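Enzyme subtilase SubTY from Bacillus sp. TY145 (Bacillus sp., PDB 5FFN) probably cleaves peptide bonds in proteins as a subtilisin-like serine endopeptidase of the subtilase family, with bound calcium and sodium ions. Local coordinates at residues A[6-11]-A[89-94]; A[32-37]-A[119-124]; A[49-54]-A[99-104]. All coordinates share one frame; numbering follows the deposited sequence. Where two conformers were deposited one is given.

Contact 1. Residues A[6-11]-A[89-94]; sequences QTPWGI and QGVYGV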
loop_
_atom_site.group_PDB
_atom_site.type_symbol
_atom_site.label_atom_id
_atom_site.label_comp_id
_atom_site.label_asym_id
_atom_site.label_seq_id
_atom_site.Cartn_x
_atom_site.Cartn_y
_atom_site.Cartn_z
ATOM N N GLN A 6 8.750 -6.647 18.808
ATOM C CA GLN A 6 8.936 -5.252 18.543
ATOM C C GLN A 6 9.316 -5.060 17.085
ATOM O O GLN A 6 9.179 -3.966 16.556
ATOM C CB GLN A 6 10.012 -4.690 19.439
ATOM C CG GLN A 6 9.577 -4.673 20.892
ATOM C CD GLN A 6 10.456 -3.824 21.731
ATOM O OE1 GLN A 6 11.345 -4.340 22.399
ATOM N NE2 GLN A 6 10.238 -2.521 21.710
ATOM N N THR A 7 9.783 -6.144 16.465
ATOM C CA THR A 7 10.195 -6.158 15.036
ATOM C C THR A 7 9.518 -7.303 14.294
ATOM O O THR A 7 10.058 -8.392 14.203
ATOM C CB THR A 7 11.718 -6.239 14.916
ATOM O OG1 THR A 7 12.201 -7.405 15.611
ATOM C CG2 THR A 7 12.354 -5.004 15.490
ATOM N N PRO A 8 8.276 -7.066 13.794
ATOM C CA PRO A 8 7.531 -8.015 13.008
ATOM C C PRO A 8 8.368 -8.574 11.860
ATOM O O PRO A 8 9.338 -7.968 11.463
ATOM C CB PRO A 8 6.314 -7.184 12.513
ATOM C CG PRO A 8 6.106 -6.179 13.620
ATOM C CD PRO A 8 7.514 -5.815 14.003
ATOM N N TRP A 9 7.976 -9.715 11.350
ATOM C CA TRP A 9 8.766 -10.410 10.342
ATOM C C TRP A 9 9.189 -9.529 9.156
ATOM O O TRP A 9 10.317 -9.626 8.689
ATOM C CB TRP A 9 8.055 -11.657 9.870
ATOM C CG TRP A 9 7.012 -11.529 8.839
ATOM C CD1 TRP A 9 5.664 -11.435 9.046
ATOM C CD2 TRP A 9 7.206 -11.514 7.424
ATOM N NE1 TRP A 9 5.009 -11.413 7.855
ATOM C CE2 TRP A 9 5.931 -11.439 6.834
ATOM C CE3 TRP A 9 8.345 -11.570 6.588
ATOM C CZ2 TRP A 9 5.739 -11.426 5.444
ATOM C CZ3 TRP A 9 8.139 -11.569 5.174
ATOM C CH2 TRP A 9 6.855 -11.500 4.635
ATOM N N GLY A 10 8.278 -8.702 8.670
ATOM C CA GLY A 10 8.591 -7.840 7.509
ATOM C C GLY A 10 9.708 -6.844 7.779
ATOM O O GLY A 10 10.481 -6.486 6.883
ATOM N N ILE A 11 9.755 -6.380 9.028
ATOM C CA ILE A 11 10.734 -5.409 9.459
ATOM C C ILE A 11 12.066 -6.116 9.546
ATOM O O ILE A 11 13.045 -5.607 9.022
ATOM C CB ILE A 11 10.355 -4.736 10.793
ATOM C CG1 ILE A 11 8.958 -4.097 10.704
ATOM C CG2 ILE A 11 11.401 -3.702 11.190
ATOM C CD1 ILE A 11 8.845 -2.917 9.685
ATOM N N GLN A 89 9.139 0.185 24.379
ATOM C CA GLN A 89 8.622 -1.177 24.386
ATOM C C GLN A 89 7.610 -1.479 23.231
ATOM O O GLN A 89 7.114 -2.597 23.081
ATOM C CB GLN A 89 7.991 -1.486 25.775
ATOM C CG GLN A 89 7.542 -2.945 25.923
ATOM C CD GLN A 89 7.544 -3.563 27.365
ATOM O OE1 GLN A 89 6.899 -3.073 28.315
ATOM N NE2 GLN A 89 8.195 -4.716 27.470
ATOM N N GLY A 90 7.347 -0.470 22.396
ATOM C CA GLY A 90 6.357 -0.603 21.332
ATOM C C GLY A 90 6.900 -1.243 20.069
ATOM O O GLY A 90 8.008 -1.821 20.060
ATOM N N VAL A 91 6.087 -1.175 19.022
ATOM C CA VAL A 91 6.460 -1.752 17.721
ATOM C C VAL A 91 7.290 -0.731 16.974
ATOM O O VAL A 91 7.166 0.485 17.175
ATOM C CB VAL A 91 5.201 -2.236 16.924
ATOM C CG1 VAL A 91 4.490 -1.069 16.253
ATOM C CG2 VAL A 91 5.556 -3.316 15.926
ATOM N N TYR A 92 8.153 -1.243 16.088
ATOM C CA TYR A 92 9.001 -0.442 15.216
ATOM C C TYR A 92 8.629 -0.588 13.734
ATOM O O TYR A 92 8.424 -1.678 13.284
ATOM C CB TYR A 92 10.445 -0.904 15.343
ATOM C CG TYR A 92 11.081 -0.318 16.569
ATOM C CD1 TYR A 92 11.589 0.968 16.528
ATOM C CD2 TYR A 92 11.104 -1.021 17.773
ATOM C CE1 TYR A 92 12.151 1.562 17.653
ATOM C CE2 TYR A 92 11.683 -0.424 18.934
ATOM C CZ TYR A 92 12.197 0.850 18.845
ATOM O OH TYR A 92 12.778 1.510 19.925
ATOM N N GLY A 93 8.627 0.510 13.014
ATOM C CA GLY A 93 8.445 0.504 11.551
ATOM C C GLY A 93 9.794 0.605 10.899
ATOM O O GLY A 93 10.836 0.526 11.569
ATOM N N VAL A 94 9.801 0.808 9.586
ATOM C CA VAL A 94 11.055 0.875 8.870
ATOM C C VAL A 94 11.902 2.120 9.165
ATOM O O VAL A 94 13.140 2.020 9.232
ATOM C CB VAL A 94 10.846 0.709 7.336
ATOM C CG1 VAL A 94 12.187 0.646 6.629
ATOM C CG2 VAL A 94 10.065 -0.519 7.057
#
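Gln6 meets Gly90 and Tyr92 where the N-terminal arm of this subtilisin-like fold, leading into helix 9-15, lies along the irregular loop 89-94 between helix 72-81 and strand 99-104. The backbone O of Gln6 accepts from Tyr92 N at 2.9 Å, and the same O sits at the edge of the Tyr92 ring, in its plane. The side chain runs out extended, with CG anti to the carbonyl carbon (chi1 -68°), and carries Gln6 NE2 to Gly90 O at 2.9 Å. That bond is nearly straight (168°), falls on a lone pair of the acceptor and lies in the plane of the Gln6 amide. NE2 also donates to Gly88 O, so two carbonyls of the same loop grip one amide nitrogen and fix which end of the amide faces them. Thr7 contributes little across the contact; its OG1 is tied instead to Ile20 O. Pro8 occupies the N-cap position, and its O accepts from Ile11 N in the first turn of the helix. The proline ring crosses Val91 at about a right angle, Pro8 CG and CD each 3.7 Å from Val91 CG2. One turn on, buried Ile11 points at the loop: its CG1 lies 3.6 Å from Tyr92 O, while its CD1 reaches Val94 CG2 at 3.8 Å.

Contact 2. Residues A[32-37]-A[119-124]; sequences AVLDTG and AAIRHV
Leu34 carries most of the contact, its two methyls taking different partners on helix 119-124. The Leu34 side chain crosses that of Ile121 at about a right angle, with Leu34 CD2 3.6 Å from Ile121 CG1 and 3.8 Å from Ala120 CB. Leu34 CD1 diverges from CD2 and lies 3.9 Å from Val124 CG2. With CG anti to the carbonyl carbon (chi1 -88°), the branch point is directed at the helix and its methyls divide between successive helical turns. The same Val124 CG2 stands 3.9 Å from Ala32 CB, so this one methyl serves two strand residues two positions apart. All five residues are buried, and the meeting is purely apolar. With an alanine here in place of Leu34, both methyls would go, and Ala120, Ile121 and Val124 would probably be left without the partner that fills the space between strand and helix.

The packing ends sharply on the far side of each element. Ala119, Arg122 and His123 are partly exposed on the helix and take no part; the Arg122 guanidinium makes a cation-pi contact with Tyr156. On the strand, Val33 and Asp35 face away from the helix. Asp35 OD1 accepts from Thr36 N through its anti lone pair and is hydrogen-bonded to His72 ND1, a geometry consistent with the aspartate of a subtilisin Ser-His-Asp triad.

The axes of strand 32-35 and helix 119-124 approach to 10.0 Å and run almost antiparallel, at 171°. Helix 114-131 links parallel strands 99-104 and 134-142, and strand 29-35 lies between them in the sheet: this is the beta-alpha-beta crossover of the subtilisin alpha/beta fold, its helix laid over the strand it skips.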
loop_
_atom_site.group_PDB
_atom_site.type_symbol
_atom_site.label_atom_id
_atom_site.label_comp_id
_atom_site.label_asym_id
_atom_site.label_seq_id
_atom_site.Cartn_x
_atom_site.Cartn_y
_atom_site.Cartn_z
ATOM N N ALA A 32 3.710 10.885 3.593
ATOM C CA ALA A 32 2.288 11.211 3.519
ATOM C C ALA A 32 1.487 9.917 3.334
ATOM O O ALA A 32 1.542 9.264 2.271
ATOM C CB ALA A 32 2.000 12.223 2.430
ATOM N N VAL A 33 0.783 9.538 4.396
ATOM C CA VAL A 33 -0.060 8.340 4.384
ATOM C C VAL A 33 -1.476 8.781 4.057
ATOM O O VAL A 33 -2.195 9.385 4.912
ATOM C CB VAL A 33 0.018 7.558 5.702
ATOM C CG1 VAL A 33 -0.974 6.406 5.711
ATOM C CG2 VAL A 33 1.438 7.068 5.934
ATOM N N LEU A 34 -1.876 8.483 2.824
ATOM C CA LEU A 34 -3.191 8.879 2.268
ATOM C C LEU A 34 -4.079 7.646 2.421
ATOM O O LEU A 34 -3.965 6.686 1.678
ATOM C CB LEU A 34 -3.075 9.338 0.811
ATOM C CG LEU A 34 -2.768 10.811 0.562
ATOM C CD1 LEU A 34 -1.445 11.270 1.255
ATOM C CD2 LEU A 34 -2.770 11.124 -0.958
ATOM N N ASP A 35 -4.948 7.675 3.418
ATOM C CA ASP A 35 -5.581 6.469 3.860
ATOM C C ASP A 35 -6.857 6.743 4.669
ATOM O O ASP A 35 -7.512 7.781 4.483
ATOM C CB ASP A 35 -4.558 5.628 4.665
ATOM C CG ASP A 35 -4.793 4.137 4.538
ATOM O OD1 ASP A 35 -5.842 3.654 5.007
ATOM O OD2 ASP A 35 -3.909 3.457 3.960
ATOM N N THR A 36 -7.224 5.806 5.545
ATOM C CA THR A 36 -8.450 5.948 6.367
ATOM C C THR A 36 -8.329 6.939 7.556
ATOM O O THR A 36 -9.245 7.038 8.372
ATOM C CB THR A 36 -8.918 4.591 6.904
ATOM O OG1 THR A 36 -7.929 4.063 7.812
ATOM C CG2 THR A 36 -9.195 3.629 5.783
ATOM N N GLY A 37 -7.196 7.640 7.633
ATOM C CA GLY A 37 -6.801 8.472 8.774
ATOM C C GLY A 37 -5.741 7.708 9.565
ATOM O O GLY A 37 -5.394 6.561 9.230
ATOM N N ALA A 119 -7.426 15.234 -4.848
ATOM C CA ALA A 119 -7.216 16.520 -4.149
ATOM C C ALA A 119 -6.091 16.401 -3.123
ATOM O O ALA A 119 -5.195 17.280 -3.044
ATOM C CB ALA A 119 -8.452 16.951 -3.528
ATOM N N ALA A 120 -6.087 15.281 -2.407
ATOM C CA ALA A 120 -5.102 15.011 -1.375
ATOM C C ALA A 120 -3.677 14.878 -1.960
ATOM O O ALA A 120 -2.737 15.462 -1.430
ATOM C CB ALA A 120 -5.476 13.799 -0.587
ATOM N N ILE A 121 -3.539 14.173 -3.076
ATOM C CA ILE A 121 -2.230 14.026 -3.786
ATOM C C ILE A 121 -1.656 15.377 -4.229
ATOM O O ILE A 121 -0.508 15.709 -3.971
ATOM C CB ILE A 121 -2.369 13.094 -5.009
ATOM C CG1 ILE A 121 -2.796 11.701 -4.561
ATOM C CG2 ILE A 121 -1.052 13.010 -5.789
ATOM C CD1 ILE A 121 -3.318 10.827 -5.712
ATOM N N ARG A 122 -2.496 16.166 -4.892
ATOM C CA ARG A 122 -2.121 17.515 -5.303
ATOM C C ARG A 122 -1.731 18.401 -4.128
ATOM O O ARG A 122 -0.753 19.148 -4.231
ATOM C CB ARG A 122 -3.241 18.160 -6.100
ATOM C CG ARG A 122 -3.471 17.447 -7.394
ATOM C CD ARG A 122 -4.605 18.048 -8.194
ATOM N NE ARG A 122 -4.529 17.608 -9.578
ATOM C CZ ARG A 122 -3.821 18.208 -10.538
ATOM N NH1 ARG A 122 -3.152 19.309 -10.309
ATOM N NH2 ARG A 122 -3.832 17.695 -11.753
ATOM N N HIS A 123 -2.463 18.269 -3.026
ATOM C CA HIS A 123 -2.177 19.027 -1.819
ATOM C C HIS A 123 -0.802 18.645 -1.224
ATOM O O HIS A 123 -0.021 19.507 -0.879
ATOM C CB HIS A 123 -3.312 18.876 -0.822
ATOM C CG HIS A 123 -3.158 19.733 0.396
ATOM N ND1 HIS A 123 -3.446 21.080 0.403
ATOM C CD2 HIS A 123 -2.721 19.436 1.639
ATOM C CE1 HIS A 123 -3.176 21.581 1.600
ATOM N NE2 HIS A 123 -2.744 20.605 2.376
ATOM N N VAL A 124 -0.489 17.356 -1.162
ATOM C CA VAL A 124 0.854 16.932 -0.759
ATOM C C VAL A 124 1.922 17.664 -1.581
ATOM O O VAL A 124 2.867 18.208 -1.013
ATOM C CB VAL A 124 1.067 15.387 -0.895
ATOM C CG1 VAL A 124 2.547 15.005 -0.619
ATOM C CG2 VAL A 124 0.147 14.614 0.014
#

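Contact 3. Residues A[49-54]-A[99-104]; sequences AEQCKD and KLWAYK
Gln51 lies flat against Trp101, their amide and ring planes 14° apart. Gln51 CG makes a CH-pi contact 3.7 Å from the centroid of the Trp101 five-membered ring, and NE2 rides over the same face toward the rim. Both side chains have CG anti to the carbonyl carbon (chi1 -58° for Gln51, -65° for Trp101), which sends them the same way from paired positions. Gln51 OE1 takes Tyr103 OH at 2.6 Å and Lys53 NZ at 2.9 Å from opposite faces of its amide plane, while NE2 donates to Glu127. Lys53 runs extended alongside Tyr103 and bonds onward to His123. Glu50 crosses Lys99 at about a right angle, its OE2 3.5 Å from Lys99 CG; Glu50 OE1 forms a salt bridge with Lys30 and a water bridge to Trp101 NE1.

The backbones pair in parallel, but a beta bulge shifts the register by one: Leu100 O accepts from Glu50 N at 2.8 Å and, weakly, from Gln51 N at 3.4 Å. Cys52, on the face shared with Ala102, is disulfide-bonded to Cys66. Strand 99-104 is flanked by 49-54 and 29-35, strand 62-63 pairs antiparallel with 49-54, and helix 114-131 covers Trp101 and Tyr103 through Val124 and Glu127.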
loop_
_atom_site.group_PDB
_atom_site.type_symbol
_atom_site.label_atom_id
_atom_site.label_comp_id
_atom_site.label_asym_id
_atom_site.label_seq_id
_atom_site.Cartn_x
_atom_site.Cartn_y
_atom_site.Cartn_z
ATOM N N ALA A 49 3.278 12.966 13.851
ATOM C CA ALA A 49 2.384 13.659 12.908
ATOM C C ALA A 49 2.653 15.139 12.845
ATOM O O ALA A 49 2.351 15.861 13.803
ATOM C CB ALA A 49 0.928 13.399 13.276
ATOM N N GLU A 50 3.201 15.609 11.741
ATOM C CA GLU A 50 3.356 17.026 11.491
ATOM C C GLU A 50 2.210 17.656 10.726
ATOM O O GLU A 50 2.086 18.889 10.693
ATOM C CB GLU A 50 4.690 17.327 10.787
ATOM C CG GLU A 50 5.829 17.113 11.774
ATOM C CD GLU A 50 7.212 17.456 11.284
ATOM O OE1 GLU A 50 7.423 17.561 10.054
ATOM O OE2 GLU A 50 8.093 17.622 12.190
ATOM N N GLN A 51 1.452 16.839 9.997
ATOM C CA GLN A 51 0.212 17.304 9.340
ATOM C C GLN A 51 -0.864 16.252 9.577
ATOM O O GLN A 51 -0.577 15.058 9.697
ATOM C CB GLN A 51 0.373 17.598 7.842
ATOM C CG GLN A 51 1.409 18.633 7.442
ATOM C CD GLN A 51 1.168 19.219 6.085
ATOM O OE1 GLN A 51 0.172 18.921 5.434
ATOM N NE2 GLN A 51 2.096 20.064 5.619
ATOM N N CYS A 52 -2.101 16.725 9.734
ATOM C CA CYS A 52 -3.237 15.892 9.994
ATOM C C CYS A 52 -4.404 16.600 9.313
ATOM O O CYS A 52 -4.849 17.657 9.773
ATOM C CB CYS A 52 -3.445 15.722 11.490
ATOM S SG CYS A 52 -4.978 15.014 11.986
ATOM N N LYS A 53 -4.820 16.059 8.156
ATOM C CA LYS A 53 -5.830 16.706 7.330
ATOM C C LYS A 53 -6.851 15.691 6.798
ATOM O O LYS A 53 -6.528 14.513 6.629
ATOM C CB LYS A 53 -5.186 17.449 6.151
ATOM C CG LYS A 53 -4.227 18.540 6.568
ATOM C CD LYS A 53 -3.588 19.267 5.422
ATOM C CE LYS A 53 -2.815 20.487 5.934
ATOM N NZ LYS A 53 -1.835 20.984 5.015
ATOM N N ASP A 54 -8.085 16.166 6.570
ATOM C CA ASP A 54 -9.192 15.293 6.196
ATOM C C ASP A 54 -9.853 15.831 4.935
ATOM O O ASP A 54 -10.325 16.985 4.903
ATOM C CB ASP A 54 -10.195 15.193 7.363
ATOM C CG ASP A 54 -11.273 14.131 7.167
ATOM O OD1 ASP A 54 -11.443 13.539 6.057
ATOM O OD2 ASP A 54 -11.974 13.885 8.165
ATOM N N LYS A 99 8.873 11.737 9.696
ATOM C CA LYS A 99 7.661 12.397 10.168
ATOM C C LYS A 99 6.476 12.038 9.261
ATOM O O LYS A 99 6.650 11.702 8.110
ATOM C CB LYS A 99 7.856 13.888 10.234
ATOM C CG LYS A 99 8.802 14.314 11.370
ATOM C CD LYS A 99 8.318 13.972 12.766
ATOM C CE LYS A 99 9.415 14.432 13.785
ATOM N NZ LYS A 99 8.966 14.248 15.198
ATOM N N LEU A 100 5.289 12.177 9.835
ATOM C CA LEU A 100 4.051 11.700 9.230
ATOM C C LEU A 100 3.187 12.873 8.787
ATOM O O LEU A 100 2.981 13.848 9.524
ATOM C CB LEU A 100 3.333 10.750 10.189
ATOM C CG LEU A 100 1.894 10.353 9.873
ATOM C CD1 LEU A 100 1.835 9.431 8.636
ATOM C CD2 LEU A 100 1.237 9.655 11.010
ATOM N N TRP A 101 2.701 12.802 7.548
ATOM C CA TRP A 101 1.591 13.647 7.131
ATOM C C TRP A 101 0.382 12.696 6.979
ATOM O O TRP A 101 0.302 11.894 6.023
ATOM C CB TRP A 101 1.873 14.409 5.857
ATOM C CG TRP A 101 2.990 15.486 5.847
ATOM C CD1 TRP A 101 3.787 15.857 6.892
ATOM C CD2 TRP A 101 3.341 16.330 4.757
ATOM N NE1 TRP A 101 4.620 16.879 6.518
ATOM C CE2 TRP A 101 4.368 17.201 5.213
ATOM C CE3 TRP A 101 2.892 16.457 3.422
ATOM C CZ2 TRP A 101 4.969 18.129 4.394
ATOM C CZ3 TRP A 101 3.489 17.399 2.617
ATOM C CH2 TRP A 101 4.513 18.252 3.119
ATOM N N ALA A 102 -0.561 12.788 7.913
ATOM C CA ALA A 102 -1.692 11.863 7.961
ATOM C C ALA A 102 -2.856 12.508 7.219
ATOM O O ALA A 102 -3.484 13.418 7.739
ATOM C CB ALA A 102 -2.068 11.513 9.389
ATOM N N TYR A 103 -3.106 12.063 5.980
ATOM C CA TYR A 103 -4.167 12.644 5.145
ATOM C C TYR A 103 -5.283 11.635 4.990
ATOM O O TYR A 103 -5.084 10.562 4.425
ATOM C CB TYR A 103 -3.637 13.015 3.779
ATOM C CG TYR A 103 -2.818 14.275 3.675
ATOM C CD1 TYR A 103 -2.226 14.899 4.789
ATOM C CD2 TYR A 103 -2.580 14.836 2.419
ATOM C CE1 TYR A 103 -1.445 16.048 4.638
ATOM C CE2 TYR A 103 -1.826 15.988 2.271
ATOM C CZ TYR A 103 -1.243 16.586 3.410
ATOM O OH TYR A 103 -0.476 17.729 3.202
ATOM N N LYS A 104 -6.457 11.956 5.521
ATOM C CA LYS A 104 -7.602 11.026 5.442
ATOM C C LYS A 104 -8.336 11.245 4.122
ATOM O O LYS A 104 -8.851 12.338 3.861
ATOM C CB LYS A 104 -8.566 11.195 6.625
ATOM C CG LYS A 104 -9.734 10.264 6.587
ATOM C CD LYS A 104 -10.607 10.364 7.833
ATOM C CE LYS A 104 -11.637 9.275 7.908
ATOM N NZ LYS A 104 -12.493 9.417 9.148
HETATM O O HOH W 1 6.158 18.621 8.089
HETATM O O HOH W 2 7.622 16.765 14.805
HETATM O O HOH W 3 -13.845 12.027 8.609
#

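Contacts 2 and 3 are neighbours, their centres 8 Å apart; both reach one sheet, where strands 29-35 and 99-104 pair through a hydrogen bond from Val33 N to Trp101 O (2.9 Å). Helix 119-124 ties them again: Val124 CG2, already against strand 32-35, comes within 3.3 Å of Tyr103 CE2, and His123 NE2 lies 2.8 Å from Lys53 NZ. Contact 1 stands apart, its centre 24 Å from that of contact 2 and 21 Å from that of contact 3, without touching either. Contact 2 includes Asp35 of the probable catalytic triad, and Lys104 of contact 3 lies near that triad without touching it. The bound sodium ion is about 13 Å from the Ile121 side chain.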